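Local coordinates for protein 2-phospho-L-lactate guanylyltransferase (Methanosarcina mazei, PDB 2I5E) that probably catalyses the condensation of (2S)-2-phospholactate with GTP to lactyl-2-diphospho-5'-guanosine, releasing diphosphate, in the biosynthesis of coenzyme F420, at residues A[176-181]-A[191-196]; A[164-169]-A[182-187]; A[11-16]-A[57-62]. One frame throughout, in Å; residues are numbered along the deposited sequence.

Contact 1. Residues A[176-181]-A[191-196]; sequences EDLVEL and DYIESK
Two consecutive helices near the C-terminus, 175-184 and 188-194, are joined by a very short link and lean on each other through Leu178 and Leu181 of the first and Ile193 of the second. The backbones come closest at Leu178 and Ile193, whose CA atoms are 7.4 Å apart, so branched aliphatic chains fill the interval. Ile193 is the residue common to both contacts. Its CG1 is anti to the carbonyl carbon (chi1 -63°), and CD1 at the end of that branch meets both methyls of Leu178, 3.9 Å from CD2 and 4.1 Å from CD1. The two side chains cross at about a right angle. One turn further along the first helix, Leu181 turns CD2 to the flank of the isoleucine and reaches its CG1 at 4.2 Å. The CG2 branch of Ile193 leaves in another direction and packs on Leu182, so one residue engages three leucines of the preceding helix. Beyond them, Leu178 also rests on Leu208 of strand 206-210, and Leu181 on Phe31 of helix 25-45.

Further along the second segment, Lys196 N is bonded to Ile193 O at 2.8 Å. Polar anchoring lies away from the interface: Asp177 OD2 accepts from the backbone N of Asp173 and Glu174 and forms a salt bridge with Lys122, Lys196 pairs with Glu27, and Glu180 OE2 takes a hydrogen bond from Gly123 N of the second subunit. Between the helices no hydrogen bond forms and every touching residue is buried, so the fit rests on dispersion and the exclusion of water, while directional bonds are found on the flanking residues Asp177, Glu180 and Lys196.

Contact 2. Residues A[164-169]-A[182-187]; sequences DSFMAG and LIHGKG
Phe166 and Met167 both approach the His184 ring from the same side of its plane. Phe166 comes in through its CE2 and CZ side, edge toward the imidazole face in an offset edge-to-face pair, with ring centroids 5.2 Å apart and planes at 60°. Met167, present as selenomethionine, lays its CE methyl over the face, 4.1 Å from the centroid of the His184 ring, a CH-pi contact. Its chain is bent at chi2 (-57°) and again at chi3, which folds CE back over the imidazole while SE stays at the margin, 3.8 Å from His184 CB and oblique to the ring. The opposite face is covered from within the helix, where Ile183 CG2 sits 3.4 Å above the ring plane and over its centre.

Behind this first shell, the loop following strand 160-162 is shaped by an ST motif: Ser165 OG accepts from Ala168 N at 3.1 Å in a nearly straight bond. The second subunit adds further restraint, since its Asp164 bonds to Met167 N through OD1 and to Ser165 OG through OD2, an exchange returned reciprocally, and its Phe146 ring meets His184. A Tris molecule, probably from the crystallisation liquor, lies close to Phe166.

The contact thus joins the C-terminal end of helix 175-184 to a loop at the dimer interface. Its chemistry is that of an imidazole used as a flat, polarisable surface: ring edge, methyl and selenium all meet it without a hydrogen bond crossing between the segments, and the polar bonds holding the loop come both from its own chain and from the second subunit.

Contact 3. Residues A[11-16]-A[57-62]; sequences KKAGAK and SVYGLE
Both Lys12 (chi1 175°) and Tyr59 (chi1 -179°) carry CG anti to the backbone N, and from facing backbones the two side chains cross at about a right angle. They belong to a pair of type II beta turns, Lys12 to Ala15 and Val58 to Leu61, in the loops that follow the adjacent parallel strands 5-9 and 50-55 of the GT-A-like fold.

The extended lysine chain runs past the phenol: CG lies 3.7 Å from Tyr59 CE2, and CD goes on to rest 3.8 Å from Gly60 CA, where a bare glycine backbone lets it come close. On the other flank, Ala13 CB touches Tyr59 CD2 at 4.0 Å, while Ala13 N stands at the edge of the ring. Both polar ends find partners on helix 25-45, Lys12 NZ in a salt bridge with Glu33 and Tyr59 OH in a hydrogen bond with Glu29. Glu62 OE2 steadies the second turn by accepting from Gly60 N at 3.1 Å, from above its carboxylate plane. A single water bridges the two backbones, accepting from Lys12 N at 3.0 Å and donating to Tyr59 O at 2.7 Å.

Overall arrangement
Contacts 1 and 2 are buried, share helix 175-184 and touch each other, Glu180 lying against Phe166. Their centres are about 12 Å apart, and their segments alternate along the chain. Contact 1 is wholly aliphatic and packs helix 175-184 on helix 188-194, whereas contact 2 is built round an imidazole met by a phenyl ring and a selenomethionine, at the dimer interface; the second subunit reaches both. Contact 3 lies at the surface, its centre about 21 Å from that of contact 1 and about 24 Å from that of contact 2, and no other chain touches it. There two loops of the parallel part of the central sheet meet through a lysine's methylenes, a phenol ring and a water, a mixed apolar and water-mediated contact.

Contact 1. Residues A[176-181]-A[191-196]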
ATOM      1  N   GLU A 176      -7.196  10.676   5.374  1.00 34.31           N
ATOM      2  CA  GLU A 176      -6.446  10.414   4.147  1.00 36.51           C
ATOM      3  C   GLU A 176      -6.705   9.032   3.562  1.00 32.51           C
ATOM      4  O   GLU A 176      -6.581   8.860   2.362  1.00 32.91           O
ATOM      5  CB  GLU A 176      -4.957  10.766   4.369  1.00 35.70           C
ATOM      6  CG  GLU A 176      -3.937   9.814   3.807  1.00 43.97           C
ATOM      7  CD  GLU A 176      -2.530   9.929   4.450  1.00 44.74           C
ATOM      8  OE1 GLU A 176      -2.398   9.737   5.705  1.00 53.31           O
ATOM      9  OE2 GLU A 176      -1.567  10.154   3.661  1.00 57.82           O
ATOM     10  N   ASP A 177      -7.100   8.075   4.394  1.00 30.45           N
ATOM     11  CA  ASP A 177      -7.453   6.711   3.948  1.00 28.59           C
ATOM     12  C   ASP A 177      -8.772   6.687   3.161  1.00 28.96           C
ATOM     13  O   ASP A 177      -9.028   5.790   2.377  1.00 28.31           O
ATOM     14  CB  ASP A 177      -7.592   5.792   5.153  1.00 28.02           C
ATOM     15  CG  ASP A 177      -6.257   5.632   5.925  1.00 32.15           C
ATOM     16  OD1 ASP A 177      -5.179   5.927   5.340  1.00 37.30           O
ATOM     17  OD2 ASP A 177      -6.273   5.147   7.089  1.00 35.83           O
ATOM     18  N   LEU A 178      -9.618   7.665   3.383  1.00 28.93           N
ATOM     19  CA  LEU A 178     -10.913   7.750   2.651  1.00 31.58           C
ATOM     20  C   LEU A 178     -10.712   8.171   1.177  1.00 31.43           C
ATOM     21  O   LEU A 178     -11.536   7.870   0.295  1.00 31.93           O
ATOM     22  CB  LEU A 178     -11.783   8.788   3.366  1.00 31.98           C
ATOM     23  CG  LEU A 178     -12.217   8.576   4.825  1.00 34.34           C
ATOM     24  CD1 LEU A 178     -13.156   9.757   5.383  1.00 31.97           C
ATOM     25  CD2 LEU A 178     -12.844   7.248   4.932  1.00 35.90           C
ATOM     26  N   VAL A 179      -9.648   8.951   0.945  1.00 31.79           N
ATOM     27  CA  VAL A 179      -9.111   9.188  -0.393  1.00 30.20           C
ATOM     28  C   VAL A 179      -8.877   7.857  -1.115  1.00 30.01           C
ATOM     29  O   VAL A 179      -9.338   7.726  -2.257  1.00 30.98           O
ATOM     30  CB  VAL A 179      -7.830  10.027  -0.361  1.00 29.99           C
ATOM     31  CG1 VAL A 179      -7.412  10.441  -1.804  1.00 28.18           C
ATOM     32  CG2 VAL A 179      -8.152  11.330   0.408  1.00 32.06           C
ATOM     33  N   GLU A 180      -8.233   6.866  -0.478  1.00 28.38           N
ATOM     34  CA  GLU A 180      -7.884   5.636  -1.152  1.00 26.24           C
ATOM     35  C   GLU A 180      -9.167   4.882  -1.422  1.00 27.60           C
ATOM     36  O   GLU A 180      -9.282   4.197  -2.375  1.00 26.98           O
ATOM     37  CB  GLU A 180      -6.973   4.708  -0.291  1.00 26.32           C
ATOM     38  CG  GLU A 180      -5.659   5.306   0.192  1.00 28.13           C
ATOM     39  CD  GLU A 180      -4.753   5.668  -0.991  1.00 26.96           C
ATOM     40  OE1 GLU A 180      -4.892   5.131  -2.108  1.00 32.17           O
ATOM     41  OE2 GLU A 180      -3.933   6.561  -0.860  1.00 39.80           O
ATOM     42  N   LEU A 181     -10.083   4.899  -0.473  1.00 29.03           N
ATOM     43  CA  LEU A 181     -11.371   4.244  -0.649  1.00 30.19           C
ATOM     44  C   LEU A 181     -12.171   4.834  -1.883  1.00 31.38           C
ATOM     45  O   LEU A 181     -12.756   4.093  -2.689  1.00 31.92           O
ATOM     46  CB  LEU A 181     -12.188   4.410   0.636  1.00 27.05           C
ATOM     47  CG  LEU A 181     -13.504   3.612   0.664  1.00 30.70           C
ATOM     48  CD1 LEU A 181     -13.334   2.110   0.141  1.00 25.55           C
ATOM     49  CD2 LEU A 181     -14.051   3.671   2.073  1.00 34.39           C
ATOM     50  N   ASP A 191     -19.694   4.050  -1.252  1.00 35.10           N
ATOM     51  CA  ASP A 191     -20.882   4.949  -1.632  1.00 34.49           C
ATOM     52  C   ASP A 191     -21.237   5.828  -0.500  1.00 34.56           C
ATOM     53  O   ASP A 191     -21.685   6.921  -0.724  1.00 35.09           O
ATOM     54  CB  ASP A 191     -22.124   4.126  -2.042  1.00 35.55           C
ATOM     55  CG  ASP A 191     -21.813   3.176  -3.138  1.00 32.91           C
ATOM     56  OD1 ASP A 191     -20.880   3.513  -3.887  1.00 42.55           O
ATOM     57  OD2 ASP A 191     -22.418   2.102  -3.243  1.00 37.40           O
ATOM     58  N   TYR A 192     -21.037   5.340   0.730  1.00 34.13           N
ATOM     59  CA  TYR A 192     -21.404   6.108   1.913  1.00 35.60           C
ATOM     60  C   TYR A 192     -20.563   7.368   1.986  1.00 34.50           C
ATOM     61  O   TYR A 192     -21.062   8.472   2.139  1.00 35.36           O
ATOM     62  CB  TYR A 192     -21.239   5.209   3.200  1.00 38.07           C
ATOM     63  CG  TYR A 192     -21.585   5.889   4.552  1.00 39.28           C
ATOM     64  CD1 TYR A 192     -22.918   5.949   5.009  1.00 43.38           C
ATOM     65  CD2 TYR A 192     -20.603   6.483   5.336  1.00 38.02           C
ATOM     66  CE1 TYR A 192     -23.297   6.599   6.209  1.00 39.14           C
ATOM     67  CE2 TYR A 192     -20.939   7.138   6.556  1.00 43.09           C
ATOM     68  CZ  TYR A 192     -22.305   7.173   6.989  1.00 45.08           C
ATOM     69  OH  TYR A 192     -22.655   7.766   8.216  1.00 48.61           O
ATOM     70  N   ILE A 193     -19.258   7.186   1.870  1.00 34.30           N
ATOM     71  CA  ILE A 193     -18.280   8.284   1.821  1.00 33.68           C
ATOM     72  C   ILE A 193     -18.534   9.138   0.596  1.00 33.70           C
ATOM     73  O   ILE A 193     -18.545  10.321   0.693  1.00 33.41           O
ATOM     74  CB  ILE A 193     -16.801   7.704   1.781  1.00 33.28           C
ATOM     75  CG1 ILE A 193     -16.533   6.932   3.053  1.00 31.00           C
ATOM     76  CG2 ILE A 193     -15.765   8.875   1.595  1.00 33.59           C
ATOM     77  CD1 ILE A 193     -16.612   7.811   4.301  1.00 32.89           C
ATOM     78  N   GLU A 194     -18.705   8.510  -0.574  1.00 37.34           N
ATOM     79  CA  GLU A 194     -18.925   9.301  -1.836  1.00 40.20           C
ATOM     80  C   GLU A 194     -20.143  10.233  -1.743  1.00 40.97           C
ATOM     81  O   GLU A 194     -20.143  11.268  -2.339  1.00 41.84           O
ATOM     82  CB  GLU A 194     -19.073   8.376  -3.037  1.00 39.79           C
ATOM     83  CG  GLU A 194     -18.533   9.106  -4.251  1.00 46.91           C
ATOM     84  CD  GLU A 194     -18.906   8.498  -5.521  1.00 53.96           C
ATOM     85  OE1 GLU A 194     -19.160   7.266  -5.490  1.00 60.44           O
ATOM     86  OE2 GLU A 194     -18.965   9.248  -6.547  1.00 60.43           O
ATOM     87  N   SER A 195     -21.123   9.865  -0.895  1.00 40.64           N
ATOM     88  CA  SER A 195     -22.316  10.651  -0.621  1.00 40.71           C
ATOM     89  C   SER A 195     -22.047  11.845   0.257  1.00 38.96           C
ATOM     90  O   SER A 195     -22.895  12.704   0.386  1.00 40.46           O
ATOM     91  CB  SER A 195     -23.432   9.715  -0.032  1.00 41.28           C
ATOM     92  OG  SER A 195     -23.242   9.447   1.358  1.00 41.81           O
ATOM     93  N   LYS A 196     -20.871  11.925   0.867  1.00 37.06           N
ATOM     94  CA  LYS A 196     -20.561  12.991   1.759  1.00 36.10           C
ATOM     95  C   LYS A 196     -19.372  13.786   1.303  1.00 35.66           C
ATOM     96  O   LYS A 196     -19.254  14.886   1.739  1.00 36.41           O
ATOM     97  CB  LYS A 196     -20.317  12.472   3.218  1.00 37.82           C
ATOM     98  CG  LYS A 196     -21.560  11.666   3.823  1.00 38.18           C
ATOM     99  CD  LYS A 196     -21.187  10.946   5.185  1.00 37.62           C
ATOM    100  CE  LYS A 196     -22.443  10.414   5.849  1.00 40.60           C
ATOM    101  NZ  LYS A 196     -23.031  11.489   6.745  1.00 40.57           N
TER

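Contact 2. Residues A[164-169]-A[182-187]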
ATOM      1  N   ASP A 164       1.935  -9.212  -0.308  1.00 30.31           N
ATOM      2  CA  ASP A 164       2.234  -7.865  -0.760  1.00 28.53           C
ATOM      3  C   ASP A 164       1.115  -7.352  -1.637  1.00 29.06           C
ATOM      4  O   ASP A 164       1.156  -7.493  -2.833  1.00 31.49           O
ATOM      5  CB  ASP A 164       3.559  -7.873  -1.554  1.00 29.49           C
ATOM      6  CG  ASP A 164       3.840  -6.537  -2.212  1.00 31.25           C
ATOM      7  OD1 ASP A 164       3.482  -5.475  -1.631  1.00 35.06           O
ATOM      8  OD2 ASP A 164       4.368  -6.518  -3.336  1.00 33.21           O
ATOM      9  N   SER A 165       0.122  -6.705  -1.053  1.00 28.17           N
ATOM     10  CA  SER A 165      -1.045  -6.270  -1.748  1.00 26.97           C
ATOM     11  C   SER A 165      -1.331  -4.843  -1.256  1.00 26.83           C
ATOM     12  O   SER A 165      -1.559  -4.659  -0.080  1.00 27.05           O
ATOM     13  CB  SER A 165      -2.241  -7.117  -1.252  1.00 28.73           C
ATOM     14  OG  SER A 165      -3.418  -6.599  -1.812  1.00 27.89           O
ATOM     15  N   PHE A 166      -1.490  -3.905  -2.177  1.00 25.83           N
ATOM     16  CA  PHE A 166      -1.928  -2.550  -1.931  1.00 27.81           C
ATOM     17  C   PHE A 166      -3.381  -2.585  -1.371  1.00 28.86           C
ATOM     18  O   PHE A 166      -3.718  -1.808  -0.474  1.00 30.40           O
ATOM     19  CB  PHE A 166      -1.858  -1.751  -3.275  1.00 27.16           C
ATOM     20  CG  PHE A 166      -2.047  -0.226  -3.155  1.00 29.17           C
ATOM     21  CD1 PHE A 166      -0.992   0.629  -3.302  1.00 33.17           C
ATOM     22  CD2 PHE A 166      -3.298   0.330  -2.922  1.00 34.27           C
ATOM     23  CE1 PHE A 166      -1.187   2.035  -3.258  1.00 32.76           C
ATOM     24  CE2 PHE A 166      -3.501   1.702  -2.805  1.00 33.68           C
ATOM     25  CZ  PHE A 166      -2.468   2.549  -2.986  1.00 33.23           C
HETATM   26  N   MSE A 167      -4.256  -3.402  -1.954  1.00 28.29           N
HETATM   27  CA  MSE A 167      -5.676  -3.323  -1.615  1.00 28.62           C
HETATM   28  C   MSE A 167      -5.896  -3.934  -0.219  1.00 28.70           C
HETATM   29  O   MSE A 167      -6.609  -3.355   0.580  1.00 29.12           O
HETATM   30  CB  MSE A 167      -6.523  -4.069  -2.616  1.00 30.54           C
HETATM   31  CG  MSE A 167      -6.464  -3.526  -4.067  1.00 33.56           C
HETATM   32 SE   MSE A 167      -6.932  -1.675  -4.294  0.80 45.90          SE
HETATM   33  CE  MSE A 167      -5.343  -1.096  -5.416  1.00 41.27           C
ATOM     34  N   ALA A 168      -5.267  -5.081   0.084  1.00 25.49           N
ATOM     35  CA  ALA A 168      -5.480  -5.715   1.381  1.00 25.58           C
ATOM     36  C   ALA A 168      -4.668  -4.937   2.464  1.00 26.71           C
ATOM     37  O   ALA A 168      -4.894  -5.056   3.669  1.00 25.85           O
ATOM     38  CB  ALA A 168      -5.012  -7.246   1.337  1.00 23.45           C
ATOM     39  N   GLY A 169      -3.717  -4.144   2.030  1.00 26.96           N
ATOM     40  CA  GLY A 169      -2.998  -3.313   2.959  1.00 26.60           C
ATOM     41  C   GLY A 169      -3.512  -1.922   3.255  1.00 28.24           C
ATOM     42  O   GLY A 169      -2.944  -1.236   4.104  1.00 27.10           O
ATOM     43  N   LEU A 182     -12.233   6.161  -1.934  1.00 33.26           N
ATOM     44  CA  LEU A 182     -12.848   6.824  -3.076  1.00 34.73           C
ATOM     45  C   LEU A 182     -12.122   6.470  -4.412  1.00 35.47           C
ATOM     46  O   LEU A 182     -12.763   6.096  -5.424  1.00 35.72           O
ATOM     47  CB  LEU A 182     -12.994   8.321  -2.828  1.00 33.95           C
ATOM     48  CG  LEU A 182     -14.115   8.728  -1.866  1.00 30.96           C
ATOM     49  CD1 LEU A 182     -14.203  10.309  -1.747  1.00 31.43           C
ATOM     50  CD2 LEU A 182     -15.493   8.039  -1.942  1.00 32.63           C
ATOM     51  N   ILE A 183     -10.791   6.515  -4.424  1.00 33.60           N
ATOM     52  CA  ILE A 183     -10.118   6.152  -5.668  1.00 32.38           C
ATOM     53  C   ILE A 183     -10.306   4.671  -6.073  1.00 32.44           C
ATOM     54  O   ILE A 183     -10.575   4.421  -7.221  1.00 32.79           O
ATOM     55  CB  ILE A 183      -8.616   6.445  -5.628  1.00 32.05           C
ATOM     56  CG1 ILE A 183      -8.400   7.947  -5.337  1.00 30.65           C
ATOM     57  CG2 ILE A 183      -7.908   5.766  -6.855  1.00 26.89           C
ATOM     58  CD1 ILE A 183      -8.235   8.858  -6.438  1.00 32.81           C
ATOM     59  N   HIS A 184     -10.129   3.709  -5.137  1.00 31.92           N
ATOM     60  CA  HIS A 184      -9.971   2.309  -5.482  1.00 31.40           C
ATOM     61  C   HIS A 184     -11.139   1.432  -5.136  1.00 33.42           C
ATOM     62  O   HIS A 184     -11.164   0.264  -5.543  1.00 32.55           O
ATOM     63  CB  HIS A 184      -8.704   1.694  -4.800  1.00 30.22           C
ATOM     64  CG  HIS A 184      -7.413   2.312  -5.271  1.00 27.99           C
ATOM     65  ND1 HIS A 184      -6.699   3.235  -4.524  1.00 37.10           N
ATOM     66  CD2 HIS A 184      -6.777   2.231  -6.448  1.00 25.46           C
ATOM     67  CE1 HIS A 184      -5.656   3.674  -5.221  1.00 27.90           C
ATOM     68  NE2 HIS A 184      -5.653   3.029  -6.371  1.00 34.53           N
ATOM     69  N   GLY A 185     -12.068   1.915  -4.323  1.00 33.89           N
ATOM     70  CA  GLY A 185     -13.078   0.965  -3.866  1.00 36.51           C
ATOM     71  C   GLY A 185     -14.414   0.948  -4.635  1.00 36.58           C
ATOM     72  O   GLY A 185     -14.713   1.832  -5.456  1.00 35.99           O
ATOM     73  N   LYS A 186     -15.230  -0.015  -4.252  1.00 37.88           N
ATOM     74  CA  LYS A 186     -16.520  -0.298  -4.846  1.00 41.24           C
ATOM     75  C   LYS A 186     -17.417  -0.605  -3.691  1.00 40.40           C
ATOM     76  O   LYS A 186     -17.007  -1.287  -2.754  1.00 44.75           O
ATOM     77  CB  LYS A 186     -16.418  -1.644  -5.617  1.00 41.08           C
ATOM     78  CG  LYS A 186     -16.112  -1.511  -7.030  1.00 48.79           C
ATOM     79  CD  LYS A 186     -15.144  -2.571  -7.556  1.00 58.48           C
ATOM     80  CE  LYS A 186     -13.723  -1.896  -7.795  1.00 64.38           C
ATOM     81  NZ  LYS A 186     -13.786  -0.498  -8.447  1.00 61.49           N
ATOM     82  N   GLY A 187     -18.666  -0.298  -3.774  1.00 39.55           N
ATOM     83  CA  GLY A 187     -19.532  -0.900  -2.773  1.00 39.45           C
ATOM     84  C   GLY A 187     -19.966   0.109  -1.738  1.00 37.63           C
ATOM     85  O   GLY A 187     -19.711   1.322  -1.866  1.00 37.58           O
TER

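Contact 3. Residues A[11-16]-A[57-62]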
ATOM      1  N   LYS A  11     -15.717  -3.766  17.219  1.00 35.47           N
ATOM      2  CA  LYS A  11     -16.516  -3.052  18.231  1.00 37.45           C
ATOM      3  C   LYS A  11     -17.101  -1.845  17.533  1.00 36.90           C
ATOM      4  O   LYS A  11     -16.346  -0.933  17.134  1.00 36.56           O
ATOM      5  CB  LYS A  11     -15.629  -2.682  19.461  1.00 36.31           C
ATOM      6  CG  LYS A  11     -16.141  -1.597  20.482  1.00 39.71           C
ATOM      7  CD  LYS A  11     -15.247  -1.648  21.799  1.00 40.05           C
ATOM      8  CE  LYS A  11     -15.366  -0.542  22.896  1.00 40.14           C
ATOM      9  NZ  LYS A  11     -16.745  -0.167  23.124  1.00 42.28           N
ATOM     10  N   LYS A  12     -18.422  -1.832  17.351  1.00 35.76           N
ATOM     11  CA  LYS A  12     -19.045  -0.703  16.729  1.00 36.51           C
ATOM     12  C   LYS A  12     -18.913   0.603  17.541  1.00 39.29           C
ATOM     13  O   LYS A  12     -18.721   1.668  16.955  1.00 38.03           O
ATOM     14  CB  LYS A  12     -20.524  -1.027  16.379  1.00 36.71           C
ATOM     15  CG  LYS A  12     -21.308   0.134  15.837  1.00 33.42           C
ATOM     16  CD  LYS A  12     -22.565  -0.360  15.210  1.00 38.62           C
ATOM     17  CE  LYS A  12     -23.571   0.779  15.059  1.00 34.38           C
ATOM     18  NZ  LYS A  12     -24.425   0.343  13.944  1.00 37.93           N
ATOM     19  N   ALA A  13     -18.994   0.542  18.884  1.00 40.65           N
ATOM     20  CA  ALA A  13     -19.078   1.784  19.677  1.00 41.27           C
ATOM     21  C   ALA A  13     -17.831   2.632  19.822  1.00 43.68           C
ATOM     22  O   ALA A  13     -16.793   2.156  20.270  1.00 43.54           O
ATOM     23  CB  ALA A  13     -19.631   1.485  21.052  1.00 42.81           C
ATOM     24  N   GLY A  14     -17.950   3.922  19.490  1.00 45.56           N
ATOM     25  CA  GLY A  14     -16.773   4.793  19.395  1.00 47.53           C
ATOM     26  C   GLY A  14     -15.713   4.373  18.376  1.00 48.25           C
ATOM     27  O   GLY A  14     -14.545   4.741  18.513  1.00 50.60           O
ATOM     28  N   ALA A  15     -16.111   3.644  17.324  1.00 49.82           N
ATOM     29  CA  ALA A  15     -15.222   2.684  16.598  1.00 47.74           C
ATOM     30  C   ALA A  15     -13.858   3.130  16.095  1.00 48.36           C
ATOM     31  O   ALA A  15     -12.869   2.295  16.178  1.00 50.49           O
ATOM     32  CB  ALA A  15     -15.973   2.100  15.477  1.00 48.10           C
ATOM     33  N   LYS A  16     -13.822   4.361  15.534  1.00 45.57           N
ATOM     34  CA  LYS A  16     -12.734   4.910  14.649  1.00 43.76           C
ATOM     35  C   LYS A  16     -12.479   6.415  14.978  1.00 44.25           C
ATOM     36  O   LYS A  16     -12.640   7.299  14.169  1.00 44.71           O
ATOM     37  CB  LYS A  16     -13.103   4.796  13.152  1.00 42.08           C
ATOM     38  CG  LYS A  16     -12.968   3.386  12.481  1.00 40.74           C
ATOM     39  CD  LYS A  16     -11.519   2.904  12.436  1.00 38.57           C
ATOM     40  CE  LYS A  16     -11.413   1.468  11.815  1.00 35.50           C
ATOM     41  NZ  LYS A  16      -9.949   1.266  11.704  1.00 33.76           N
ATOM     42  N   SER A  57     -19.367  -6.594  23.039  1.00 46.22           N
ATOM     43  CA  SER A  57     -20.823  -6.490  23.195  1.00 45.98           C
ATOM     44  C   SER A  57     -21.576  -6.829  21.926  1.00 47.01           C
ATOM     45  O   SER A  57     -21.049  -6.705  20.785  1.00 47.77           O
ATOM     46  CB  SER A  57     -21.221  -5.049  23.576  1.00 46.91           C
ATOM     47  OG  SER A  57     -21.798  -4.361  22.496  1.00 45.93           O
ATOM     48  N   VAL A  58     -22.835  -7.184  22.107  1.00 45.51           N
ATOM     49  CA  VAL A  58     -23.813  -7.346  21.066  1.00 45.51           C
ATOM     50  C   VAL A  58     -24.165  -6.123  20.225  1.00 44.85           C
ATOM     51  O   VAL A  58     -24.742  -6.217  19.170  1.00 45.46           O
ATOM     52  CB  VAL A  58     -25.108  -7.864  21.677  1.00 47.28           C
ATOM     53  CG1 VAL A  58     -25.183  -9.337  21.571  1.00 47.57           C
ATOM     54  CG2 VAL A  58     -25.228  -7.430  23.101  1.00 48.56           C
ATOM     55  N   TYR A  59     -23.837  -4.968  20.727  1.00 44.75           N
ATOM     56  CA  TYR A  59     -24.147  -3.711  20.107  1.00 46.08           C
ATOM     57  C   TYR A  59     -23.720  -3.694  18.633  1.00 46.55           C
ATOM     58  O   TYR A  59     -22.517  -3.772  18.305  1.00 44.95           O
ATOM     59  CB  TYR A  59     -23.422  -2.582  20.882  1.00 47.21           C
ATOM     60  CG  TYR A  59     -23.717  -1.218  20.314  1.00 49.88           C
ATOM     61  CD1 TYR A  59     -24.950  -0.622  20.501  1.00 51.20           C
ATOM     62  CD2 TYR A  59     -22.765  -0.531  19.565  1.00 52.73           C
ATOM     63  CE1 TYR A  59     -25.247   0.628  19.954  1.00 52.16           C
ATOM     64  CE2 TYR A  59     -23.059   0.727  19.020  1.00 53.74           C
ATOM     65  CZ  TYR A  59     -24.298   1.296  19.228  1.00 51.50           C
ATOM     66  OH  TYR A  59     -24.597   2.543  18.728  1.00 52.87           O
ATOM     67  N   GLY A  60     -24.707  -3.619  17.748  1.00 47.01           N
ATOM     68  CA  GLY A  60     -24.450  -3.488  16.300  1.00 48.04           C
ATOM     69  C   GLY A  60     -24.466  -4.856  15.669  1.00 49.13           C
ATOM     70  O   GLY A  60     -24.320  -5.015  14.462  1.00 48.30           O
ATOM     71  N   LEU A  61     -24.643  -5.860  16.522  1.00 50.85           N
ATOM     72  CA  LEU A  61     -24.594  -7.245  16.081  1.00 52.11           C
ATOM     73  C   LEU A  61     -25.892  -7.982  16.470  1.00 55.14           C
ATOM     74  O   LEU A  61     -26.013  -9.236  16.318  1.00 55.42           O
ATOM     75  CB  LEU A  61     -23.364  -7.905  16.705  1.00 50.47           C
ATOM     76  CG  LEU A  61     -22.021  -7.334  16.244  1.00 44.24           C
ATOM     77  CD1 LEU A  61     -20.992  -7.800  17.179  1.00 39.52           C
ATOM     78  CD2 LEU A  61     -21.708  -7.702  14.816  1.00 37.54           C
ATOM     79  N   GLU A  62     -26.861  -7.185  16.953  1.00 57.97           N
ATOM     80  CA  GLU A  62     -28.148  -7.705  17.510  1.00 59.30           C
ATOM     81  C   GLU A  62     -28.844  -8.637  16.505  1.00 59.47           C
ATOM     82  O   GLU A  62     -29.331  -9.696  16.886  1.00 59.53           O
ATOM     83  CB  GLU A  62     -29.068  -6.556  17.954  1.00 58.56           C
ATOM     84  CG  GLU A  62     -28.466  -5.598  19.018  1.00 59.72           C
ATOM     85  CD  GLU A  62     -27.799  -4.346  18.404  1.00 61.48           C
ATOM     86  OE1 GLU A  62     -27.655  -4.236  17.152  1.00 56.65           O
ATOM     87  OE2 GLU A  62     -27.399  -3.444  19.196  1.00 65.57           O
TER
HETATM   88  O   HOH W   1     -19.875  -4.081  18.728  1.00 40.63           O